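Local coordinates for protein ADP-ribosylating toxin CARDS (Mycoplasma pneumoniae, PDB 4TLV) that transfers ADP-ribose from NAD+ to target proteins as the main virulence factor of its bacterium and causes vacuoles to form in mammalian cells, at residues V442-Y454 against V578-R590. Sequence-based numbering, arbitrary orientation.
Sequences VDVQLGWYWRGYY and VEDKILVKDGFDR
Leu583 O is gripped by two donors of the 442-454 segment: Gly447 N at 3.2 Å and, as a CA-H...O contact, Leu446 CA at 3.2 Å. In return Leu583 N gives the shorter bond, 2.8 Å to Gly447 O, so the two residues form a single antiparallel hydrogen-bonded bridge. Further on, Lys585 N reaches Val444 O at 3.0 Å. Toward the other end the chains part and water takes over, one molecule accepting from Tyr449 N and bridging to Lys581 O. With CG anti to its carbonyl carbon (chi1 -70°), Leu583 sets its CB against the Gly447 carbonyl and carries CD1 to the edge of the Tyr454 ring, 3.5 Å from CD2; Tyr449 CB touches the same methyl. On the buried side Val584 CG1 packs against Val444 CB at 3.9 Å while sitting over the centre of one Phe588 ring face, and Phe588 CB meets Val442 CG1. The bridge thus joins the connection between strands 441-443 and 448-450 to the end of the last strand, 578-583, of the D3 beta-trefoil: Val442 and Val444 bond onward to strand 473-476, whereas Ile582 and Leu583 lean on strand 543-548.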
loop_
_atom_site.group_PDB
_atom_site.type_symbol
_atom_site.label_atom_id
_atom_site.label_comp_id
_atom_site.label_asym_id
_atom_site.label_seq_id
_atom_site.Cartn_x
_atom_site.Cartn_y
_atom_site.Cartn_z
ATOM N N VAL A 442 -1.965 0.188 -8.696
ATOM C CA VAL A 442 -2.999 -0.637 -8.053
ATOM C C VAL A 442 -3.514 -1.657 -9.055
ATOM O O VAL A 442 -3.805 -1.306 -10.204
ATOM C CB VAL A 442 -4.228 0.196 -7.585
ATOM C CG1 VAL A 442 -5.249 -0.714 -6.879
ATOM C CG2 VAL A 442 -3.793 1.325 -6.668
ATOM N N ASP A 443 -3.579 -2.920 -8.646
ATOM C CA ASP A 443 -4.199 -3.958 -9.480
ATOM C C ASP A 443 -5.709 -3.784 -9.387
ATOM O O ASP A 443 -6.293 -3.981 -8.318
ATOM C CB ASP A 443 -3.775 -5.349 -8.995
ATOM C CG ASP A 443 -4.272 -6.486 -9.912
ATOM O OD1 ASP A 443 -5.165 -6.261 -10.750
ATOM O OD2 ASP A 443 -3.761 -7.619 -9.777
ATOM N N VAL A 444 -6.336 -3.346 -10.477
ATOM C CA VAL A 444 -7.774 -3.074 -10.446
ATOM C C VAL A 444 -8.578 -4.175 -11.143
ATOM O O VAL A 444 -9.791 -4.278 -10.954
ATOM C CB VAL A 444 -8.124 -1.672 -11.010
ATOM C CG1 VAL A 444 -7.606 -0.566 -10.071
ATOM C CG2 VAL A 444 -7.561 -1.490 -12.434
ATOM N N GLN A 445 -7.902 -5.008 -11.936
ATOM C CA GLN A 445 -8.547 -6.204 -12.451
ATOM C C GLN A 445 -9.929 -5.901 -13.085
ATOM O O GLN A 445 -10.909 -6.599 -12.814
ATOM C CB GLN A 445 -8.687 -7.201 -11.305
ATOM C CG GLN A 445 -8.873 -8.646 -11.710
ATOM C CD GLN A 445 -8.798 -9.613 -10.530
ATOM O OE1 GLN A 445 -9.027 -9.234 -9.377
ATOM N NE2 GLN A 445 -8.485 -10.875 -10.822
ATOM N N LEU A 446 -10.003 -4.867 -13.924
ATOM C CA LEU A 446 -11.302 -4.401 -14.446
ATOM C C LEU A 446 -11.996 -5.476 -15.254
ATOM O O LEU A 446 -11.358 -6.215 -15.989
ATOM C CB LEU A 446 -11.160 -3.152 -15.312
ATOM C CG LEU A 446 -10.414 -1.968 -14.686
ATOM C CD1 LEU A 446 -10.418 -0.808 -15.655
ATOM C CD2 LEU A 446 -11.036 -1.576 -13.328
ATOM N N GLY A 447 -13.315 -5.545 -15.127
ATOM C CA GLY A 447 -14.084 -6.490 -15.918
ATOM C C GLY A 447 -15.545 -6.096 -15.903
ATOM O O GLY A 447 -15.904 -5.031 -15.418
ATOM N N TRP A 448 -16.386 -6.952 -16.457
ATOM C CA TRP A 448 -17.813 -6.772 -16.298
ATOM C C TRP A 448 -18.483 -8.118 -16.119
ATOM O O TRP A 448 -17.858 -9.160 -16.329
ATOM C CB TRP A 448 -18.431 -5.919 -17.415
ATOM C CG TRP A 448 -18.313 -6.429 -18.839
ATOM C CD1 TRP A 448 -17.220 -6.331 -19.660
ATOM C CD2 TRP A 448 -19.349 -7.050 -19.623
ATOM N NE1 TRP A 448 -17.508 -6.866 -20.904
ATOM C CE2 TRP A 448 -18.807 -7.312 -20.905
ATOM C CE3 TRP A 448 -20.684 -7.402 -19.364
ATOM C CZ2 TRP A 448 -19.549 -7.924 -21.924
ATOM C CZ3 TRP A 448 -21.423 -8.010 -20.382
ATOM C CH2 TRP A 448 -20.851 -8.265 -21.645
ATOM N N TYR A 449 -19.745 -8.083 -15.700
ATOM C CA TYR A 449 -20.464 -9.265 -15.273
ATOM C C TYR A 449 -21.847 -9.250 -15.898
ATOM O O TYR A 449 -22.504 -8.214 -15.946
ATOM C CB TYR A 449 -20.598 -9.223 -13.759
ATOM C CG TYR A 449 -21.339 -10.360 -13.128
ATOM C CD1 TYR A 449 -20.702 -11.565 -12.854
ATOM C CD2 TYR A 449 -22.672 -10.222 -12.758
ATOM C CE1 TYR A 449 -21.375 -12.595 -12.244
ATOM C CE2 TYR A 449 -23.349 -11.248 -12.154
ATOM C CZ TYR A 449 -22.704 -12.429 -11.896
ATOM O OH TYR A 449 -23.402 -13.446 -11.287
ATOM N N TRP A 450 -22.280 -10.393 -16.394
ATOM C CA TRP A 450 -23.606 -10.474 -16.988
ATOM C C TRP A 450 -24.183 -11.856 -16.796
ATOM O O TRP A 450 -23.635 -12.847 -17.273
ATOM C CB TRP A 450 -23.578 -10.086 -18.471
ATOM C CG TRP A 450 -24.964 -9.970 -19.049
ATOM C CD1 TRP A 450 -25.531 -10.773 -20.001
ATOM C CD2 TRP A 450 -25.974 -9.019 -18.673
ATOM N NE1 TRP A 450 -26.821 -10.371 -20.251
ATOM C CE2 TRP A 450 -27.121 -9.300 -19.449
ATOM C CE3 TRP A 450 -26.020 -7.958 -17.755
ATOM C CZ2 TRP A 450 -28.302 -8.551 -19.342
ATOM C CZ3 TRP A 450 -27.194 -7.217 -17.647
ATOM C CH2 TRP A 450 -28.319 -7.518 -18.442
ATOM N N ARG A 451 -25.272 -11.917 -16.034
ATOM C CA ARG A 451 -26.031 -13.147 -15.855
ATOM C C ARG A 451 -25.188 -14.329 -15.393
ATOM O O ARG A 451 -25.375 -15.453 -15.860
ATOM C CB ARG A 451 -26.783 -13.492 -17.143
ATOM C CG ARG A 451 -27.880 -12.491 -17.480
ATOM C CD ARG A 451 -28.574 -12.825 -18.798
ATOM N NE ARG A 451 -29.149 -14.173 -18.816
ATOM C CZ ARG A 451 -30.356 -14.482 -18.348
ATOM N NH1 ARG A 451 -31.118 -13.540 -17.806
ATOM N NH2 ARG A 451 -30.799 -15.736 -18.417
ATOM N N GLY A 452 -24.254 -14.075 -14.482
ATOM C CA GLY A 452 -23.440 -15.136 -13.925
ATOM C C GLY A 452 -22.103 -15.350 -14.612
ATOM O O GLY A 452 -21.268 -16.108 -14.120
ATOM N N TYR A 453 -21.896 -14.684 -15.740
ATOM C CA TYR A 453 -20.645 -14.814 -16.488
ATOM C C TYR A 453 -19.745 -13.585 -16.353
ATOM O O TYR A 453 -20.215 -12.451 -16.430
ATOM C CB TYR A 453 -20.937 -15.066 -17.976
ATOM C CG TYR A 453 -21.673 -16.364 -18.228
ATOM C CD1 TYR A 453 -21.000 -17.579 -18.221
ATOM C CD2 TYR A 453 -23.047 -16.375 -18.444
ATOM C CE1 TYR A 453 -21.672 -18.774 -18.444
ATOM C CE2 TYR A 453 -23.723 -17.564 -18.673
ATOM C CZ TYR A 453 -23.030 -18.756 -18.670
ATOM O OH TYR A 453 -23.704 -19.935 -18.899
ATOM N N TYR A 454 -18.447 -13.821 -16.189
ATOM C CA TYR A 454 -17.464 -12.733 -16.184
ATOM C C TYR A 454 -16.856 -12.448 -17.556
ATOM O O TYR A 454 -16.608 -13.363 -18.349
ATOM C CB TYR A 454 -16.335 -13.046 -15.194
ATOM C CG TYR A 454 -16.793 -13.105 -13.762
ATOM C CD1 TYR A 454 -17.410 -14.241 -13.259
ATOM C CD2 TYR A 454 -16.627 -12.014 -12.914
ATOM C CE1 TYR A 454 -17.838 -14.302 -11.950
ATOM C CE2 TYR A 454 -17.054 -12.065 -11.593
ATOM C CZ TYR A 454 -17.659 -13.210 -11.118
ATOM O OH TYR A 454 -18.082 -13.272 -9.808
ATOM N N VAL A 578 -26.791 -1.580 -22.324
ATOM C CA VAL A 578 -25.404 -1.319 -21.939
ATOM C C VAL A 578 -25.173 -1.535 -20.451
ATOM O O VAL A 578 -26.098 -1.470 -19.643
ATOM C CB VAL A 578 -24.929 0.087 -22.333
ATOM C CG1 VAL A 578 -25.100 0.302 -23.833
ATOM C CG2 VAL A 578 -25.657 1.150 -21.531
ATOM N N GLU A 579 -23.926 -1.812 -20.105
ATOM C CA GLU A 579 -23.547 -2.047 -18.722
ATOM C C GLU A 579 -22.663 -0.894 -18.299
ATOM O O GLU A 579 -21.643 -0.650 -18.923
ATOM C CB GLU A 579 -22.764 -3.351 -18.609
ATOM C CG GLU A 579 -22.367 -3.706 -17.165
ATOM C CD GLU A 579 -23.572 -3.701 -16.233
ATOM O OE1 GLU A 579 -24.365 -4.662 -16.276
ATOM O OE2 GLU A 579 -23.739 -2.725 -15.472
ATOM N N ASP A 580 -23.060 -0.165 -17.261
ATOM C CA ASP A 580 -22.190 0.884 -16.745
ATOM C C ASP A 580 -21.492 0.494 -15.444
ATOM O O ASP A 580 -20.647 1.230 -14.940
ATOM C CB ASP A 580 -22.919 2.232 -16.627
ATOM C CG ASP A 580 -24.020 2.238 -15.587
ATOM O OD1 ASP A 580 -24.265 1.214 -14.908
ATOM O OD2 ASP A 580 -24.655 3.311 -15.447
ATOM N N LYS A 581 -21.818 -0.675 -14.919
ATOM C CA LYS A 581 -21.139 -1.152 -13.722
ATOM C C LYS A 581 -19.884 -1.922 -14.121
ATOM O O LYS A 581 -19.974 -2.953 -14.791
ATOM C CB LYS A 581 -22.067 -2.027 -12.883
ATOM C CG LYS A 581 -23.282 -1.279 -12.349
ATOM C CD LYS A 581 -24.164 -2.204 -11.523
ATOM C CE LYS A 581 -24.880 -3.202 -12.410
ATOM N NZ LYS A 581 -24.490 -4.588 -12.056
ATOM N N ILE A 582 -18.725 -1.407 -13.718
ATOM C CA ILE A 582 -17.456 -2.063 -14.000
ATOM C C ILE A 582 -16.986 -2.808 -12.745
ATOM O O ILE A 582 -17.020 -2.250 -11.647
ATOM C CB ILE A 582 -16.374 -1.037 -14.438
ATOM C CG1 ILE A 582 -16.914 -0.056 -15.496
ATOM C CG2 ILE A 582 -15.077 -1.757 -14.906
ATOM C CD1 ILE A 582 -17.479 -0.756 -16.769
ATOM N N LEU A 583 -16.561 -4.063 -12.892
ATOM C CA LEU A 583 -15.984 -4.794 -11.764
ATOM C C LEU A 583 -14.593 -4.244 -11.460
ATOM O O LEU A 583 -13.787 -4.065 -12.379
ATOM C CB LEU A 583 -15.847 -6.286 -12.081
ATOM C CG LEU A 583 -17.120 -7.121 -12.194
ATOM C CD1 LEU A 583 -16.795 -8.478 -12.811
ATOM C CD2 LEU A 583 -17.718 -7.297 -10.814
ATOM N N VAL A 584 -14.310 -4.019 -10.178
ATOM C CA VAL A 584 -12.991 -3.572 -9.720
ATOM C C VAL A 584 -12.565 -4.416 -8.513
ATOM O O VAL A 584 -13.384 -4.727 -7.643
ATOM C CB VAL A 584 -13.005 -2.083 -9.292
ATOM C CG1 VAL A 584 -11.566 -1.525 -9.241
ATOM C CG2 VAL A 584 -13.852 -1.237 -10.254
ATOM N N LYS A 585 -11.286 -4.774 -8.454
ATOM C CA LYS A 585 -10.789 -5.643 -7.393
ATOM C C LYS A 585 -11.168 -5.100 -6.003
ATOM O O LYS A 585 -10.942 -3.932 -5.699
ATOM C CB LYS A 585 -9.267 -5.800 -7.528
ATOM C CG LYS A 585 -8.590 -6.684 -6.454
ATOM C CD LYS A 585 -7.142 -7.026 -6.877
ATOM C CE LYS A 585 -6.312 -7.596 -5.726
ATOM N NZ LYS A 585 -6.956 -8.804 -5.149
ATOM N N ASP A 586 -11.741 -5.944 -5.165
ATOM C CA ASP A 586 -12.113 -5.521 -3.815
ATOM C C ASP A 586 -10.915 -4.929 -3.102
ATOM O O ASP A 586 -9.857 -5.549 -3.086
ATOM C CB ASP A 586 -12.591 -6.707 -2.985
ATOM C CG ASP A 586 -14.086 -6.868 -3.018
ATOM O OD1 ASP A 586 -14.589 -7.465 -3.992
ATOM O OD2 ASP A 586 -14.752 -6.401 -2.065
ATOM N N GLY A 587 -11.098 -3.755 -2.498
ATOM C CA GLY A 587 -10.051 -3.111 -1.712
ATOM C C GLY A 587 -9.096 -2.230 -2.493
ATOM O O GLY A 587 -8.152 -1.684 -1.929
ATOM N N PHE A 588 -9.329 -2.091 -3.795
ATOM C CA PHE A 588 -8.448 -1.319 -4.654
ATOM C C PHE A 588 -8.338 0.139 -4.187
ATOM O O PHE A 588 -7.341 0.786 -4.448
ATOM C CB PHE A 588 -8.943 -1.342 -6.104
ATOM C CG PHE A 588 -10.069 -0.380 -6.363
ATOM C CD1 PHE A 588 -11.364 -0.687 -5.952
ATOM C CD2 PHE A 588 -9.825 0.838 -6.972
ATOM C CE1 PHE A 588 -12.407 0.211 -6.174
ATOM C CE2 PHE A 588 -10.852 1.742 -7.188
ATOM C CZ PHE A 588 -12.138 1.437 -6.794
ATOM N N ASP A 589 -9.372 0.655 -3.527
ATOM C CA ASP A 589 -9.374 2.070 -3.115
ATOM C C ASP A 589 -8.871 2.287 -1.671
ATOM O O ASP A 589 -9.037 3.373 -1.094
ATOM C CB ASP A 589 -10.757 2.720 -3.339
ATOM C CG ASP A 589 -11.924 1.843 -2.854
ATOM O OD1 ASP A 589 -11.681 0.755 -2.288
ATOM O OD2 ASP A 589 -13.099 2.237 -3.063
ATOM N N ARG A 590 -8.212 1.273 -1.113
ATOM C CA ARG A 590 -7.706 1.345 0.257
ATOM C C ARG A 590 -6.182 1.266 0.411
ATOM O O ARG A 590 -5.667 1.512 1.505
ATOM C CB ARG A 590 -8.365 0.273 1.129
ATOM C CG ARG A 590 -9.891 0.372 1.169
ATOM C CD ARG A 590 -10.453 -0.248 2.452
ATOM N NE ARG A 590 -9.642 -1.378 2.905
ATOM C CZ ARG A 590 -9.888 -2.639 2.572
ATOM N NH1 ARG A 590 -10.933 -2.915 1.790
ATOM N NH2 ARG A 590 -9.099 -3.617 3.019
HETATM O O HOH W 1 -20.624 -5.545 -14.883
HETATM O O HOH W 2 -23.482 -6.321 -14.330
#